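Local coordinates for protein intramolecular trans-sialidase (Macrobdella decora, PDB 3SLI) that cleaves sialic acid from sialoglycoconjugates by intramolecular trans-sialylation, releasing 2,7-anhydro-Neu5Ac, at residues Gly156-Lys159 with Ala165-Phe168; His70-Asn75 with Gly80-Asn85. All coordinates share one frame; numbering follows the deposited sequence.

Interaction 1 of 2, residues Gly156-Lys159 with Ala165-Phe168; sequences GGTK and AYPF
Thr158 and Ala165 face each other as an antiparallel hydrogen-bonded pair, with Thr158 N giving its proton to Ala165 O at 2.9 Å and Ala165 N returning one to Thr158 O at 2.8 Å. Next to this closed ring the chains are held by a third bond, Phe168 N to Gly156 O at 3.0 Å; it is fairly straight at the hydrogen, but the donor stands above the carbonyl plane. Water 1 lies within hydrogen-bonding distance of both Gly156 O and Phe168 O. Gly156 has a positive phi of 74°, a shape that suits glycine, and its CA comes within 3.5 Å of Phe168 CB, while the Phe168 ring extends past it, with CD2 4.0 Å from Gly156 CA. The Tyr166 and Thr158 side chains run next to each other in the same direction: CG anti to the carbonyl carbon (chi1 -47°) sets the Tyr166 ring beside Thr158, whose OG1 sits at the ring edge, 3.7 Å from Tyr166 CD2. Ala165 CB lies over one face of that ring, toward the rim. Thr158 OG1 is hydrogen-bonded to Ser53 OG. The pairing closes a small two-stranded hairpin, 158-160 with 163-165, in the N-terminal lectin-like domain. Beside it runs strand 51-58, whose Ser53 and Leu54 bond to the backbones of Tyr166 and Gly156, and His70 of strand 67-74 stacks on the Tyr166 ring.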
loop_
_atom_site.group_PDB
_atom_site.type_symbol
_atom_site.label_atom_id
_atom_site.label_comp_id
_atom_site.label_asym_id
_atom_site.label_seq_id
_atom_site.Cartn_x
_atom_site.Cartn_y
_atom_site.Cartn_z
ATOM N N GLY A 156 -17.409 2.899 27.939
ATOM C CA GLY A 156 -17.796 1.660 27.273
ATOM C C GLY A 156 -19.157 1.564 26.610
ATOM O O GLY A 156 -19.642 0.463 26.343
ATOM N N GLY A 157 -19.771 2.700 26.318
ATOM C CA GLY A 157 -21.072 2.683 25.679
ATOM C C GLY A 157 -21.676 4.070 25.680
ATOM O O GLY A 157 -21.117 4.991 26.288
ATOM N N THR A 158 -22.773 4.235 24.948
ATOM C CA THR A 158 -23.488 5.507 24.869
ATOM C C THR A 158 -24.928 5.220 25.268
ATOM O O THR A 158 -25.570 4.349 24.682
ATOM C CB THR A 158 -23.458 6.085 23.445
ATOM O OG1 THR A 158 -22.122 6.506 23.129
ATOM C CG2 THR A 158 -24.409 7.279 23.321
ATOM N N LYS A 159 -25.416 5.903 26.301
ATOM C CA LYS A 159 -26.781 5.678 26.759
ATOM C C LYS A 159 -27.795 6.331 25.828
ATOM O O LYS A 159 -27.755 7.550 25.588
ATOM C CB LYS A 159 -26.954 6.155 28.206
ATOM C CG LYS A 159 -26.155 5.321 29.197
ATOM C CD LYS A 159 -26.425 5.707 30.641
ATOM C CE LYS A 159 -25.671 4.781 31.578
ATOM N NZ LYS A 159 -25.958 5.051 33.015
ATOM N N ALA A 165 -25.884 1.635 24.060
ATOM C CA ALA A 165 -25.658 1.506 22.622
ATOM C C ALA A 165 -24.143 1.512 22.359
ATOM O O ALA A 165 -23.366 1.925 23.225
ATOM C CB ALA A 165 -26.333 2.653 21.877
ATOM N N TYR A 166 -23.731 1.058 21.176
ATOM C CA TYR A 166 -22.311 0.998 20.797
ATOM C C TYR A 166 -21.522 0.354 21.947
ATOM O O TYR A 166 -20.522 0.906 22.411
ATOM C CB TYR A 166 -21.781 2.414 20.541
ATOM C CG TYR A 166 -22.665 3.280 19.668
ATOM C CD1 TYR A 166 -23.230 2.779 18.494
ATOM C CD2 TYR A 166 -22.919 4.616 20.006
ATOM C CE1 TYR A 166 -24.021 3.585 17.677
ATOM C CE2 TYR A 166 -23.702 5.430 19.200
ATOM C CZ TYR A 166 -24.253 4.910 18.033
ATOM O OH TYR A 166 -25.017 5.713 17.219
ATOM N N PRO A 167 -21.923 -0.862 22.366
ATOM C CA PRO A 167 -21.302 -1.601 23.465
ATOM C C PRO A 167 -19.855 -2.031 23.313
ATOM O O PRO A 167 -19.517 -2.828 22.432
ATOM C CB PRO A 167 -22.218 -2.828 23.622
ATOM C CG PRO A 167 -23.441 -2.504 22.815
ATOM C CD PRO A 167 -22.888 -1.729 21.672
ATOM N N PHE A 168 -19.022 -1.525 24.218
ATOM C CA PHE A 168 -17.605 -1.863 24.284
ATOM C C PHE A 168 -17.449 -3.056 25.238
ATOM O O PHE A 168 -18.298 -3.309 26.103
ATOM C CB PHE A 168 -16.811 -0.652 24.813
ATOM C CG PHE A 168 -15.379 -0.951 25.191
ATOM C CD1 PHE A 168 -14.369 -0.944 24.226
ATOM C CD2 PHE A 168 -15.028 -1.173 26.528
ATOM C CE1 PHE A 168 -13.029 -1.146 24.587
ATOM C CE2 PHE A 168 -13.690 -1.378 26.906
ATOM C CZ PHE A 168 -12.690 -1.362 25.932
HETATM O O HOH W 1 -20.426 -2.119 27.422
#

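Interaction 2 of 2, residues His70-Asn75 with Gly80-Asn85; sequences HIYITN and GIELRN
The Tyr72 ring lies flat against the backbone of Gly80: Gly80 CA sits over one face, 4.1 Å from the ring centroid and 26° off its normal, a CH-pi contact, with Gly80 N above the same ring toward its rim. Tyr72 CE2 is 3.4 Å from Gly80 C. Thr74 CG2 and water 2 are at the ring's edge, and that water joins Tyr72 OH to Ile81 O. Tyr72 reaches across its partner strand because CG stands between the backbone N and the carbonyl carbon (chi1 69°). The His70 ring presents its edge to Glu82; the two side chains run side by side, with ring and carboxylate planes 57° apart, and Glu82 CB packs 3.7 Å from His70 ND1. This buried ND1 has no polar partner in the model. The backbones form the antiparallel hairpin of strands 67-74 and 79-85, inside a six-stranded antiparallel sheet of the lectin-like, concanavalin-type N-terminal domain. His70 with Glu82 and Tyr72 with Gly80 are hydrogen-bonded pairs. The second is the shorter, Tyr72 N to Gly80 O measuring 2.9 Å, against 3.1 Å from His70 N to Glu82 O. Between them, Ile71 and Ile81 form a non-hydrogen-bonded pair on the opposite face, where Ile71 CG1 meets Ile81 CG2 at 3.9 Å and Ile71 continues onto Ile39 of strand 37-45. Strands 51-58 and 91-96 flank the hairpin, bonding through the backbones of Ile71 and Ile81 to Leu54 and Leu94 respectively.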
loop_
_atom_site.group_PDB
_atom_site.type_symbol
_atom_site.label_atom_id
_atom_site.label_comp_id
_atom_site.label_asym_id
_atom_site.label_seq_id
_atom_site.Cartn_x
_atom_site.Cartn_y
_atom_site.Cartn_z
ATOM N N HIS A 70 -19.615 11.172 21.869
ATOM C CA HIS A 70 -18.887 9.946 22.171
ATOM C C HIS A 70 -17.664 9.756 21.282
ATOM O O HIS A 70 -17.600 10.302 20.169
ATOM C CB HIS A 70 -19.812 8.705 22.144
ATOM C CG HIS A 70 -20.033 8.100 20.782
ATOM N ND1 HIS A 70 -20.606 8.787 19.734
ATOM C CD2 HIS A 70 -19.826 6.837 20.332
ATOM C CE1 HIS A 70 -20.749 7.973 18.699
ATOM N NE2 HIS A 70 -20.284 6.786 19.038
ATOM N N ILE A 71 -16.651 9.102 21.845
ATOM C CA ILE A 71 -15.422 8.768 21.128
ATOM C C ILE A 71 -15.575 7.256 21.003
ATOM O O ILE A 71 -15.802 6.587 22.006
ATOM C CB ILE A 71 -14.155 9.059 21.973
ATOM C CG1 ILE A 71 -14.081 10.542 22.343
ATOM C CG2 ILE A 71 -12.889 8.632 21.205
ATOM C CD1 ILE A 71 -12.943 10.871 23.304
ATOM N N TYR A 72 -15.435 6.718 19.792
ATOM C CA TYR A 72 -15.619 5.280 19.580
ATOM C C TYR A 72 -14.556 4.668 18.673
ATOM O O TYR A 72 -13.819 5.385 17.992
ATOM C CB TYR A 72 -17.010 5.017 18.951
ATOM C CG TYR A 72 -17.139 5.517 17.516
ATOM C CD1 TYR A 72 -16.698 4.738 16.439
ATOM C CD2 TYR A 72 -17.603 6.804 17.243
ATOM C CE1 TYR A 72 -16.697 5.232 15.142
ATOM C CE2 TYR A 72 -17.612 7.308 15.940
ATOM C CZ TYR A 72 -17.150 6.516 14.895
ATOM O OH TYR A 72 -17.118 7.015 13.614
ATOM N N ILE A 73 -14.512 3.336 18.665
ATOM C CA ILE A 73 -13.624 2.565 17.802
ATOM C C ILE A 73 -14.516 1.508 17.128
ATOM O O ILE A 73 -15.649 1.270 17.575
ATOM C CB ILE A 73 -12.458 1.872 18.579
ATOM C CG1 ILE A 73 -12.983 1.082 19.779
ATOM C CG2 ILE A 73 -11.409 2.910 18.988
ATOM C CD1 ILE A 73 -12.811 -0.425 19.671
ATOM N N THR A 74 -14.050 0.922 16.029
ATOM C CA THR A 74 -14.832 -0.105 15.343
ATOM C C THR A 74 -14.023 -1.394 15.313
ATOM O O THR A 74 -12.794 -1.365 15.448
ATOM C CB THR A 74 -15.194 0.299 13.887
ATOM O OG1 THR A 74 -14.036 0.187 13.043
ATOM C CG2 THR A 74 -15.735 1.732 13.837
ATOM N N ASN A 75 -14.690 -2.523 15.095
ATOM C CA ASN A 75 -13.984 -3.799 15.053
ATOM C C ASN A 75 -13.034 -3.919 13.861
ATOM O O ASN A 75 -12.243 -4.858 13.787
ATOM C CB ASN A 75 -14.948 -4.997 15.140
ATOM C CG ASN A 75 -15.912 -5.110 13.949
ATOM O OD1 ASN A 75 -16.796 -5.970 13.958
ATOM N ND2 ASN A 75 -15.760 -4.265 12.941
ATOM N N GLY A 80 -13.379 7.384 15.772
ATOM C CA GLY A 80 -14.048 8.633 15.476
ATOM C C GLY A 80 -14.864 9.175 16.630
ATOM O O GLY A 80 -14.845 8.642 17.747
ATOM N N ILE A 81 -15.560 10.268 16.355
ATOM C CA ILE A 81 -16.421 10.905 17.337
ATOM C C ILE A 81 -17.706 11.313 16.635
ATOM O O ILE A 81 -17.770 11.373 15.395
ATOM C CB ILE A 81 -15.809 12.226 17.916
ATOM C CG1 ILE A 81 -15.522 13.220 16.782
ATOM C CG2 ILE A 81 -14.568 11.934 18.732
ATOM C CD1 ILE A 81 -15.656 14.660 17.165
ATOM N N GLU A 82 -18.727 11.567 17.443
ATOM C CA GLU A 82 -20.004 12.066 16.970
ATOM C C GLU A 82 -20.432 13.011 18.095
ATOM O O GLU A 82 -20.406 12.625 19.268
ATOM C CB GLU A 82 -21.038 10.952 16.777
ATOM C CG GLU A 82 -20.725 9.976 15.658
ATOM C CD GLU A 82 -21.887 9.044 15.364
ATOM O OE1 GLU A 82 -22.173 8.160 16.198
ATOM O OE2 GLU A 82 -22.513 9.197 14.296
ATOM N N LEU A 83 -20.707 14.257 17.729
ATOM C CA LEU A 83 -21.138 15.309 18.658
ATOM C C LEU A 83 -22.537 15.637 18.143
ATOM O O LEU A 83 -22.687 16.261 17.082
ATOM C CB LEU A 83 -20.229 16.529 18.509
ATOM C CG LEU A 83 -19.880 17.402 19.717
ATOM C CD1 LEU A 83 -19.475 18.765 19.185
ATOM C CD2 LEU A 83 -21.022 17.511 20.738
ATOM N N ARG A 84 -23.552 15.248 18.910
ATOM C CA ARG A 84 -24.940 15.400 18.493
ATOM C C ARG A 84 -25.929 16.016 19.479
ATOM O O ARG A 84 -25.837 15.806 20.684
ATOM C CB ARG A 84 -25.482 14.013 18.152
ATOM C CG ARG A 84 -24.630 13.209 17.188
ATOM C CD ARG A 84 -25.495 12.736 16.048
ATOM N NE ARG A 84 -25.968 11.384 16.239
ATOM C CZ ARG A 84 -27.021 10.855 15.623
ATOM N NH1 ARG A 84 -27.755 11.562 14.772
ATOM N NH2 ARG A 84 -27.281 9.572 15.788
ATOM N N ASN A 85 -26.918 16.715 18.933
ATOM C CA ASN A 85 -28.007 17.299 19.721
ATOM C C ASN A 85 -29.211 17.338 18.782
ATOM O O ASN A 85 -29.980 18.292 18.781
ATOM C CB ASN A 85 -27.674 18.711 20.198
ATOM C CG ASN A 85 -28.625 19.185 21.274
ATOM O OD1 ASN A 85 -28.942 20.374 21.375
ATOM N ND2 ASN A 85 -29.079 18.255 22.103
HETATM O O HOH W 2 -17.849 9.638 13.128
#

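How the interactions relate
Both interactions are antiparallel pairings within the same N-terminal domain, and each pairs segments only a few residues apart, but they differ in scale. Interaction 2 is a buried contact between two long inner strands of the six-stranded sheet, with one face given to isoleucines and the other to rings, a carboxylate and a bridging water. Interaction 1, only partly buried, is a single strand bridge that gives way to loop, and main-chain bonding and glycine shape do most of its work. Strand 51-58 neighbours both. They meet directly where Thr158 OG1 lies 3.3 Å from His70 CB and where Tyr166 CD2 comes to 3.5 Å from His70 NE2, so the small hairpin and the turn after it pack against the His70 end of that face.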